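Local coordinates for protein putative aspartyl-tRNA synthetase (Leishmania major, PDB 6OD8) that probably catalyses the ATP-dependent attachment of L-aspartate to tRNA(Asp), releasing AMP and diphosphate, as a class II aminoacyl-tRNA synthetase, at residues P82-D86 with K87-I91; T175-L178 with R179-F183; Q280-Q284 with G285-R289; R532-M535 with L536-L540. All coordinates share one frame; numbering follows the deposited sequence. Where two conformers were deposited one is given.

Overall arrangement
All four contacts are local: each joins the halves of one continuous segment, and none touches another. Contact 1 turns the chain into strand 88-100 of the OB-fold, the nucleic acid-binding module. Contact 2 lies in the loop after strand 170-173, its centre about 29 Å from that of contact 1. Contacts 3 and 4 belong to the class II synthetase part, about 31 Å from each other between centres. Contact 3 leads into strand 289-297 of its large sheet. Contact 4 ends helix 530-538, which follows strand 523-529 in the pattern of class II motif 3. Contacts 2 and 3 both touch the second subunit, although their centres are about 53 Å apart. Contact 4 lies closest to the centre of the chain.

Contact 1 (P82-D86 with K87-I91); sequences PELVD and KTVLI
Leu84 and Lys87 are the ends of a type II beta turn that delivers the chain into strand 88-100 of the OB-fold. The turn starts at Leu84, the last residue of a short 3-10 segment, 82-84. Its closing bond runs from Lys87 N to Leu84 O at 3.0 Å, with an angle of 153° at the hydrogen. Asp86 takes the third position with positive phi (63°), as this turn type requires. The packed side is apolar. Leu84 is buried, and its CD2 meets Val89 CG1 at 4.2 Å. Val89 also touches Val149 of strand 142-151, so the turn is joined to the sheet. The other side is exposed and rests on one long side chain. Lys87 bends at chi2 (-83°) and again at chi4, which folds its methylenes back over the 3-10 segment. CG and CE each lie 3.5 Å from Glu83 O. The Glu83 carboxylate turns away from this fold and forms a salt bridge with Arg81. Asp86 carries its carboxylate outward too. A water ties up the loose side. It donates to Pro82 O and to Val85 O, and it accepts from Lys87 NZ at 3.2 Å.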
loop_
_atom_site.group_PDB
_atom_site.type_symbol
_atom_site.label_atom_id
_atom_site.label_comp_id
_atom_site.label_asym_id
_atom_site.label_seq_id
_atom_site.Cartn_x
_atom_site.Cartn_y
_atom_site.Cartn_z
ATOM N N PRO A 82 27.706 -12.434 20.952
ATOM C CA PRO A 82 28.771 -13.023 21.783
ATOM C C PRO A 82 28.302 -14.167 22.666
ATOM O O PRO A 82 29.127 -15.005 23.047
ATOM C CB PRO A 82 29.257 -11.835 22.625
ATOM C CG PRO A 82 28.070 -10.933 22.698
ATOM C CD PRO A 82 27.393 -11.053 21.358
ATOM N N GLU A 83 27.016 -14.239 23.005
ATOM C CA GLU A 83 26.537 -15.330 23.847
ATOM C C GLU A 83 26.321 -16.626 23.075
ATOM O O GLU A 83 25.857 -17.609 23.665
ATOM C CB GLU A 83 25.239 -14.936 24.558
ATOM C CG GLU A 83 24.019 -14.864 23.658
ATOM C CD GLU A 83 23.792 -13.481 23.094
ATOM O OE1 GLU A 83 24.779 -12.725 22.968
ATOM O OE2 GLU A 83 22.627 -13.148 22.783
ATOM N N LEU A 84 26.640 -16.661 21.781
ATOM C CA LEU A 84 26.589 -17.904 21.033
ATOM C C LEU A 84 27.951 -18.582 20.900
ATOM O O LEU A 84 28.003 -19.742 20.475
ATOM C CB LEU A 84 25.979 -17.663 19.644
ATOM C CG LEU A 84 24.500 -17.240 19.619
ATOM C CD1 LEU A 84 23.983 -17.116 18.186
ATOM C CD2 LEU A 84 23.610 -18.184 20.408
ATOM N N VAL A 85 29.047 -17.908 21.270
ATOM C CA VAL A 85 30.364 -18.526 21.164
ATOM C C VAL A 85 30.422 -19.754 22.064
ATOM O O VAL A 85 29.908 -19.749 23.195
ATOM C CB VAL A 85 31.478 -17.526 21.528
ATOM C CG1 VAL A 85 32.854 -18.161 21.359
ATOM C CG2 VAL A 85 31.369 -16.257 20.699
ATOM N N ASP A 86 31.053 -20.815 21.559
ATOM C CA ASP A 86 31.193 -22.107 22.231
ATOM C C ASP A 86 29.852 -22.790 22.492
ATOM O O ASP A 86 29.793 -23.763 23.255
ATOM C CB ASP A 86 31.976 -21.974 23.543
ATOM C CG ASP A 86 33.303 -21.268 23.359
ATOM O OD1 ASP A 86 33.828 -21.285 22.224
ATOM O OD2 ASP A 86 33.819 -20.696 24.344
ATOM N N LYS A 87 28.768 -22.305 21.899
ATOM C CA LYS A 87 27.496 -23.000 21.993
ATOM C C LYS A 87 27.278 -23.802 20.716
ATOM O O LYS A 87 27.706 -23.399 19.633
ATOM C CB LYS A 87 26.338 -22.022 22.214
ATOM C CG LYS A 87 26.574 -20.982 23.311
ATOM C CD LYS A 87 26.270 -21.519 24.687
ATOM C CE LYS A 87 26.302 -20.415 25.742
ATOM N NZ LYS A 87 27.679 -19.925 26.045
ATOM N N THR A 88 26.627 -24.957 20.851
ATOM C CA THR A 88 26.189 -25.733 19.697
ATOM C C THR A 88 24.745 -25.356 19.404
ATOM O O THR A 88 23.893 -25.463 20.291
ATOM C CB THR A 88 26.306 -27.235 19.951
ATOM O OG1 THR A 88 27.682 -27.594 20.108
ATOM C CG2 THR A 88 25.727 -27.998 18.784
ATOM N N VAL A 89 24.471 -24.898 18.172
ATOM C CA VAL A 89 23.161 -24.350 17.824
ATOM C C VAL A 89 22.620 -25.017 16.563
ATOM O O VAL A 89 23.336 -25.685 15.816
ATOM C CB VAL A 89 23.203 -22.817 17.624
ATOM C CG1 VAL A 89 23.626 -22.120 18.907
ATOM C CG2 VAL A 89 24.151 -22.476 16.501
ATOM N N LEU A 90 21.332 -24.799 16.326
ATOM C CA LEU A 90 20.623 -25.329 15.167
ATOM C C LEU A 90 20.344 -24.185 14.210
ATOM O O LEU A 90 19.660 -23.229 14.577
ATOM C CB LEU A 90 19.310 -25.989 15.590
ATOM C CG LEU A 90 18.416 -26.483 14.455
ATOM C CD1 LEU A 90 19.084 -27.636 13.717
ATOM C CD2 LEU A 90 17.070 -26.896 15.021
ATOM N N ILE A 91 20.856 -24.297 12.991
ATOM C CA ILE A 91 20.698 -23.262 11.978
ATOM C C ILE A 91 20.096 -23.892 10.729
ATOM O O ILE A 91 20.439 -25.020 10.359
ATOM C CB ILE A 91 22.050 -22.590 11.653
ATOM C CG1 ILE A 91 22.724 -22.100 12.937
ATOM C CG2 ILE A 91 21.859 -21.428 10.691
ATOM C CD1 ILE A 91 24.236 -22.243 12.916
HETATM O O HOH W 1 29.145 -17.401 24.654
#

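Contact 2 (T175-L178 with R179-F183); sequences TESL and RTLPF
The flat Leu178 carbonyl is met by side chains from both segments. Ser177 OG lies in the carbonyl plane and donates along a lone pair of Leu178 O at 2.9 Å, with a C=O...donor angle of 126°. Leu181 CD2 approaches the same oxygen from outside that plane, at 4.1 Å. This methyl also touches Ser177 OG at 3.8 Å, so one branch of Leu181 covers both ends of the hydrogen bond. Ser177 chi1 (176°) turns OG past its own carbonyl carbon, toward the next carbonyl. No hydrogen bond joins the two segments, and the chain stays open and irregular here. Leu178 CB passes Thr180 O at 3.7 Å. Arg179 keeps only its CB and CG near Leu178. Its extended chain carries the guanidinium away, where NH1 bonds to Gln136 O. Leu178 rests on Arg517, and Ser177 on Leu518, both of the second subunit. The loop runs from strand 170-173 of the OB sheet to helix 185-189, consistent with the hinge between the two domains in related synthetases. Within the same chain, Leu181 packs on Met210 of helix 208-211.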
loop_
_atom_site.group_PDB
_atom_site.type_symbol
_atom_site.label_atom_id
_atom_site.label_comp_id
_atom_site.label_asym_id
_atom_site.label_seq_id
_atom_site.Cartn_x
_atom_site.Cartn_y
_atom_site.Cartn_z
ATOM N N THR A 175 15.458 -29.201 2.021
ATOM C CA THR A 175 15.121 -29.473 0.632
ATOM C C THR A 175 16.399 -29.481 -0.198
ATOM O O THR A 175 17.351 -28.756 0.099
ATOM C CB THR A 175 14.158 -28.433 0.047
ATOM O OG1 THR A 175 14.717 -27.125 0.209
ATOM C CG2 THR A 175 12.813 -28.488 0.750
ATOM N N GLU A 176 16.413 -30.306 -1.236
ATOM C CA GLU A 176 17.568 -30.418 -2.117
ATOM C C GLU A 176 17.333 -29.623 -3.389
ATOM O O GLU A 176 16.250 -29.684 -3.981
ATOM C CB GLU A 176 17.853 -31.875 -2.459
ATOM C CG GLU A 176 18.000 -32.745 -1.251
ATOM C CD GLU A 176 18.318 -34.169 -1.640
ATOM O OE1 GLU A 176 18.745 -34.950 -0.768
ATOM O OE2 GLU A 176 18.150 -34.494 -2.833
ATOM N N SER A 177 18.344 -28.868 -3.789
ATOM C CA SER A 177 18.308 -28.161 -5.052
ATOM C C SER A 177 18.719 -29.106 -6.169
ATOM O O SER A 177 19.496 -30.040 -5.963
ATOM C CB SER A 177 19.256 -26.956 -5.002
ATOM O OG SER A 177 19.323 -26.273 -6.242
ATOM N N LEU A 178 18.192 -28.858 -7.363
ATOM C CA LEU A 178 18.813 -29.410 -8.551
ATOM C C LEU A 178 20.306 -29.083 -8.561
ATOM O O LEU A 178 20.743 -28.026 -8.080
ATOM C CB LEU A 178 18.136 -28.848 -9.804
ATOM C CG LEU A 178 16.661 -29.219 -9.956
ATOM C CD1 LEU A 178 16.066 -28.598 -11.212
ATOM C CD2 LEU A 178 16.496 -30.734 -9.966
ATOM N N ARG A 179 21.101 -30.010 -9.105
ATOM C CA ARG A 179 22.517 -29.751 -9.322
ATOM C C ARG A 179 22.763 -28.905 -10.562
ATOM O O ARG A 179 23.885 -28.424 -10.750
ATOM C CB ARG A 179 23.292 -31.059 -9.440
ATOM C CG ARG A 179 23.038 -31.989 -8.289
ATOM C CD ARG A 179 23.966 -33.214 -8.356
ATOM N NE ARG A 179 23.772 -34.059 -7.181
ATOM C CZ ARG A 179 24.404 -33.875 -6.024
ATOM N NH1 ARG A 179 25.278 -32.886 -5.893
ATOM N NH2 ARG A 179 24.173 -34.685 -4.995
ATOM N N THR A 180 21.740 -28.719 -11.400
ATOM C CA THR A 180 21.807 -27.865 -12.582
ATOM C C THR A 180 21.078 -26.556 -12.277
ATOM O O THR A 180 19.851 -26.540 -12.129
ATOM C CB THR A 180 21.186 -28.564 -13.782
ATOM O OG1 THR A 180 21.757 -29.872 -13.902
ATOM C CG2 THR A 180 21.456 -27.770 -15.044
ATOM N N LEU A 181 21.835 -25.480 -12.144
ATOM C CA LEU A 181 21.292 -24.156 -11.857
ATOM C C LEU A 181 21.109 -23.380 -13.154
ATOM O O LEU A 181 21.853 -23.595 -14.114
ATOM C CB LEU A 181 22.223 -23.376 -10.921
ATOM C CG LEU A 181 22.439 -23.969 -9.528
ATOM C CD1 LEU A 181 23.430 -23.142 -8.751
ATOM C CD2 LEU A 181 21.121 -24.041 -8.778
ATOM N N PRO A 182 20.125 -22.476 -13.234
ATOM C CA PRO A 182 20.010 -21.644 -14.446
ATOM C C PRO A 182 21.213 -20.744 -14.652
ATOM O O PRO A 182 21.507 -20.360 -15.786
ATOM C CB PRO A 182 18.730 -20.833 -14.195
ATOM C CG PRO A 182 18.574 -20.815 -12.706
ATOM C CD PRO A 182 19.118 -22.136 -12.218
ATOM N N PHE A 183 21.891 -20.378 -13.567
ATOM C CA PHE A 183 23.115 -19.593 -13.534
ATOM C C PHE A 183 23.585 -19.645 -12.092
ATOM O O PHE A 183 22.800 -19.956 -11.197
ATOM C CB PHE A 183 22.898 -18.141 -13.993
ATOM C CG PHE A 183 21.712 -17.461 -13.339
ATOM C CD1 PHE A 183 20.502 -17.363 -14.007
ATOM C CD2 PHE A 183 21.813 -16.922 -12.065
ATOM C CE1 PHE A 183 19.406 -16.749 -13.412
ATOM C CE2 PHE A 183 20.721 -16.302 -11.455
ATOM C CZ PHE A 183 19.518 -16.212 -12.134
#

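Contact 3 (Q280-Q284 with G285-R289); sequences QMVLQ and GDVPR
Leu283 and Asp286 frame a type I beta turn at the end of helix 276-283, just ahead of strand 289-297 in the class II synthetase fold. In sequence order, Gln280 comes first. Its backbone O accepts Gln284 NE2 at 3.2 Å, while its own amide bonds to Tyr512, Gln276 and His523. Met281 points away from the turn and packs on Trp209 of the second subunit. Val282 does two jobs. Its O takes Gly285 N at 2.9 Å, and in one conformer its CG1 lies alongside Val287 CG2 at 3.7 Å, the two valines pointing the same way. Leu283 O closes the turn with Asp286 N at 3.0 Å. Leu283 CD2 lies near Val287 O, and its CA-H points at the same oxygen (CA to O 3.5 Å). Gln284 curls back over the helix because chi1 (-48°) and chi2 (-37°) bend the same way, and its OE1 bonds to Trp521 N. Beyond it, the buried Asp286 carboxylate forms salt bridges with Arg94 and Arg110 of the second subunit, so the turn is part of the dimer interface. One water spans the bend, donating to Leu283 O and to Val287 O at 2.7 Å each.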
loop_
_atom_site.group_PDB
_atom_site.type_symbol
_atom_site.label_atom_id
_atom_site.label_comp_id
_atom_site.label_asym_id
_atom_site.label_seq_id
_atom_site.Cartn_x
_atom_site.Cartn_y
_atom_site.Cartn_z
ATOM N N GLN A 280 -8.964 12.790 -7.516
ATOM C CA GLN A 280 -9.648 14.078 -7.476
ATOM C C GLN A 280 -11.099 13.941 -7.017
ATOM O O GLN A 280 -11.608 14.789 -6.271
ATOM C CB GLN A 280 -9.622 14.736 -8.858
ATOM C CG GLN A 280 -8.250 15.019 -9.399
ATOM C CD GLN A 280 -8.362 15.741 -10.746
ATOM O OE1 GLN A 280 -8.038 15.193 -11.800
ATOM N NE2 GLN A 280 -8.896 16.948 -10.709
ATOM N N MET A 281 -11.817 12.941 -7.531
ATOM C CA MET A 281 -13.223 12.804 -7.177
ATOM C C MET A 281 -13.404 12.573 -5.683
ATOM O O MET A 281 -14.384 13.040 -5.103
ATOM C CB MET A 281 -13.846 11.652 -7.969
ATOM C CG MET A 281 -13.789 11.914 -9.494
ATOM S SD MET A 281 -14.112 10.433 -10.510
ATOM C CE MET A 281 -15.812 10.260 -10.023
ATOM N N VAL A 282 -12.467 11.884 -5.032
ATOM C CA VAL A 282 -12.644 11.609 -3.608
ATOM C C VAL A 282 -12.547 12.893 -2.794
ATOM O O VAL A 282 -13.230 13.047 -1.781
ATOM C CB VAL A 282 -11.635 10.547 -3.136
ATOM C CG1 VAL A 282 -11.787 10.298 -1.626
ATOM C CG2 VAL A 282 -11.884 9.239 -3.888
ATOM N N LEU A 283 -11.724 13.851 -3.233
ATOM C CA LEU A 283 -11.681 15.130 -2.531
ATOM C C LEU A 283 -13.023 15.854 -2.603
ATOM O O LEU A 283 -13.382 16.612 -1.692
ATOM C CB LEU A 283 -10.582 16.002 -3.116
ATOM C CG LEU A 283 -9.131 15.538 -3.067
ATOM C CD1 LEU A 283 -8.234 16.747 -3.223
ATOM C CD2 LEU A 283 -8.772 14.749 -1.824
ATOM N N GLN A 284 -13.785 15.626 -3.659
ATOM C CA GLN A 284 -15.110 16.228 -3.727
ATOM C C GLN A 284 -16.121 15.522 -2.830
ATOM O O GLN A 284 -17.257 15.996 -2.714
ATOM C CB GLN A 284 -15.602 16.249 -5.185
ATOM C CG GLN A 284 -14.559 16.800 -6.193
ATOM C CD GLN A 284 -13.706 17.951 -5.664
ATOM O OE1 GLN A 284 -14.199 18.848 -4.988
ATOM N NE2 GLN A 284 -12.416 17.922 -5.974
ATOM N N GLY A 285 -15.739 14.412 -2.200
ATOM C CA GLY A 285 -16.549 13.837 -1.141
ATOM C C GLY A 285 -16.089 14.283 0.233
ATOM O O GLY A 285 -16.412 13.656 1.246
ATOM N N ASP A 286 -15.286 15.344 0.254
ATOM C CA ASP A 286 -14.814 16.093 1.426
ATOM C C ASP A 286 -13.681 15.400 2.174
ATOM O O ASP A 286 -13.354 15.809 3.298
ATOM C CB ASP A 286 -15.952 16.426 2.406
ATOM C CG ASP A 286 -16.966 17.407 1.798
ATOM O OD1 ASP A 286 -16.634 18.001 0.757
ATOM O OD2 ASP A 286 -18.086 17.563 2.337
ATOM N N VAL A 287 -13.034 14.404 1.592
ATOM C CA VAL A 287 -11.802 13.915 2.211
ATOM C C VAL A 287 -10.738 14.967 1.909
ATOM O O VAL A 287 -10.497 15.254 0.734
ATOM C CB VAL A 287 -11.391 12.534 1.672
ATOM C CG1 VAL A 287 -10.154 12.037 2.417
ATOM C CG2 VAL A 287 -12.541 11.524 1.792
ATOM N N PRO A 288 -10.085 15.570 2.910
ATOM C CA PRO A 288 -9.186 16.706 2.621
ATOM C C PRO A 288 -7.905 16.338 1.898
ATOM O O PRO A 288 -7.370 17.167 1.151
ATOM C CB PRO A 288 -8.849 17.263 4.015
ATOM C CG PRO A 288 -9.760 16.607 4.956
ATOM C CD PRO A 288 -10.229 15.324 4.354
ATOM N N ARG A 289 -7.358 15.143 2.133
ATOM C CA ARG A 289 -6.003 14.783 1.706
ATOM C C ARG A 289 -5.946 13.274 1.525
ATOM O O ARG A 289 -6.303 12.577 2.484
ATOM C CB ARG A 289 -4.964 15.171 2.773
ATOM C CG ARG A 289 -4.815 16.654 3.111
ATOM C CD ARG A 289 -4.005 16.842 4.405
ATOM N NE ARG A 289 -4.846 16.702 5.594
ATOM C CZ ARG A 289 -5.670 17.657 6.024
ATOM N NH1 ARG A 289 -5.746 18.811 5.378
ATOM N NH2 ARG A 289 -6.404 17.469 7.095
HETATM O O HOH W 2 -11.763 17.597 0.286
#

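Contact 4 (R532-M535 with L536-L540); sequences RVVM and LYLGL
Leu536 CD1 sits over the centre of one face of the Arg532 guanidinium, while the sulfur of Met535 lies in its plane at the edge. Arg532 NH1 points at Met535 SD from 3.5 Å, a weak hydrogen bond. The arginine gets there by bending at chi2 (-75°) and chi3 (-84°). This lays it along its own helix toward Met535 and Leu536. Leu536 CD1 stands 4.0 Å above the guanidinium plane. Arg532 NH2 forms a salt bridge with Glu480. The group thus has an apolar methyl on one face and polar partners at NH1 and NH2. Leu536 N bonds to Arg532 O at 2.8 Å, and Tyr537 N and Leu538 N follow the same i to i+4 pattern. Val534 CG1 lies alongside Leu538 CD1 at 3.8 Å. This helix follows strand 523-529, and the sequence around Arg532 matches motif 3 of class II synthetases, a motif that contributes to their ATP site. Its end is a Schellman motif. Leu540 N reaches back to Met535 O at 2.9 Å, and Gly539 N makes a weak bond to Leu536 O. Gly539, with positive phi, is the C-prime residue. Arg478 bonds to the carbonyls of Leu536 and Tyr537. After the turn, Leu540 comes back against Met535: its CB is 4.1 Å from Met535 CG. Met535 leaves its backbone with chi1 at 168°, and the extended chain beyond CG brings CE to 3.4 Å from Leu540 O.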
loop_
_atom_site.group_PDB
_atom_site.type_symbol
_atom_site.label_atom_id
_atom_site.label_comp_id
_atom_site.label_asym_id
_atom_site.label_seq_id
_atom_site.Cartn_x
_atom_site.Cartn_y
_atom_site.Cartn_z
ATOM N N ARG A 532 10.768 3.476 -10.669
ATOM C CA ARG A 532 11.645 4.512 -11.236
ATOM C C ARG A 532 12.350 5.314 -10.146
ATOM O O ARG A 532 13.517 5.679 -10.294
ATOM C CB ARG A 532 10.855 5.458 -12.151
ATOM C CG ARG A 532 10.600 4.901 -13.536
ATOM C CD ARG A 532 11.861 4.956 -14.387
ATOM N NE ARG A 532 12.042 6.268 -15.014
ATOM C CZ ARG A 532 13.185 6.696 -15.546
ATOM N NH1 ARG A 532 14.274 5.932 -15.514
ATOM N NH2 ARG A 532 13.242 7.901 -16.096
ATOM N N VAL A 533 11.676 5.598 -9.036
ATOM C CA VAL A 533 12.380 6.332 -7.998
ATOM C C VAL A 533 13.507 5.484 -7.408
ATOM O O VAL A 533 14.605 5.994 -7.179
ATOM C CB VAL A 533 11.390 6.887 -6.946
ATOM C CG1 VAL A 533 11.014 5.870 -5.895
ATOM C CG2 VAL A 533 11.976 8.145 -6.300
ATOM N N VAL A 534 13.293 4.172 -7.225
ATOM C CA VAL A 534 14.376 3.312 -6.729
ATOM C C VAL A 534 15.506 3.270 -7.745
ATOM O O VAL A 534 16.686 3.375 -7.393
ATOM C CB VAL A 534 13.859 1.888 -6.400
ATOM C CG1 VAL A 534 15.041 0.939 -6.078
ATOM C CG2 VAL A 534 12.890 1.922 -5.251
ATOM N N MET A 535 15.153 3.155 -9.027
ATOM C CA MET A 535 16.158 3.092 -10.084
ATOM C C MET A 535 16.992 4.370 -10.128
ATOM O O MET A 535 18.227 4.319 -10.154
ATOM C CB MET A 535 15.464 2.845 -11.426
ATOM C CG MET A 535 16.371 3.041 -12.643
ATOM S SD MET A 535 15.411 2.932 -14.157
ATOM C CE MET A 535 16.684 2.948 -15.393
ATOM N N LEU A 536 16.335 5.536 -10.125
ATOM C CA LEU A 536 17.101 6.783 -10.241
ATOM C C LEU A 536 17.879 7.079 -8.960
ATOM O O LEU A 536 19.022 7.545 -9.018
ATOM C CB LEU A 536 16.168 7.948 -10.596
ATOM C CG LEU A 536 15.603 7.839 -12.025
ATOM C CD1 LEU A 536 14.384 8.731 -12.210
ATOM C CD2 LEU A 536 16.694 8.170 -13.051
ATOM N N TYR A 537 17.282 6.808 -7.799
ATOM C CA TYR A 537 17.994 6.977 -6.530
ATOM C C TYR A 537 19.301 6.187 -6.504
ATOM O O TYR A 537 20.341 6.686 -6.056
ATOM C CB TYR A 537 17.093 6.524 -5.376
ATOM C CG TYR A 537 17.754 6.625 -4.029
ATOM C CD1 TYR A 537 17.833 7.852 -3.361
ATOM C CD2 TYR A 537 18.281 5.492 -3.399
ATOM C CE1 TYR A 537 18.433 7.951 -2.100
ATOM C CE2 TYR A 537 18.884 5.584 -2.156
ATOM C CZ TYR A 537 18.959 6.804 -1.508
ATOM O OH TYR A 537 19.573 6.873 -0.274
ATOM N N LEU A 538 19.253 4.934 -6.936
ATOM C CA LEU A 538 20.415 4.058 -6.919
ATOM C C LEU A 538 21.237 4.143 -8.195
ATOM O O LEU A 538 22.285 3.489 -8.286
ATOM C CB LEU A 538 19.958 2.610 -6.709
ATOM C CG LEU A 538 19.308 2.295 -5.356
ATOM C CD1 LEU A 538 18.757 0.835 -5.334
ATOM C CD2 LEU A 538 20.299 2.487 -4.206
ATOM N N GLY A 539 20.764 4.884 -9.194
ATOM C CA GLY A 539 21.466 4.981 -10.462
ATOM C C GLY A 539 21.539 3.696 -11.256
ATOM O O GLY A 539 22.529 3.476 -11.960
ATOM N N LEU A 540 20.519 2.838 -11.170
ATOM C CA LEU A 540 20.538 1.550 -11.854
ATOM C C LEU A 540 20.372 1.726 -13.363
ATOM O O LEU A 540 19.741 2.671 -13.830
ATOM C CB LEU A 540 19.417 0.644 -11.312
ATOM C CG LEU A 540 19.467 0.366 -9.812
ATOM C CD1 LEU A 540 18.287 -0.528 -9.362
ATOM C CD2 LEU A 540 20.822 -0.272 -9.495
#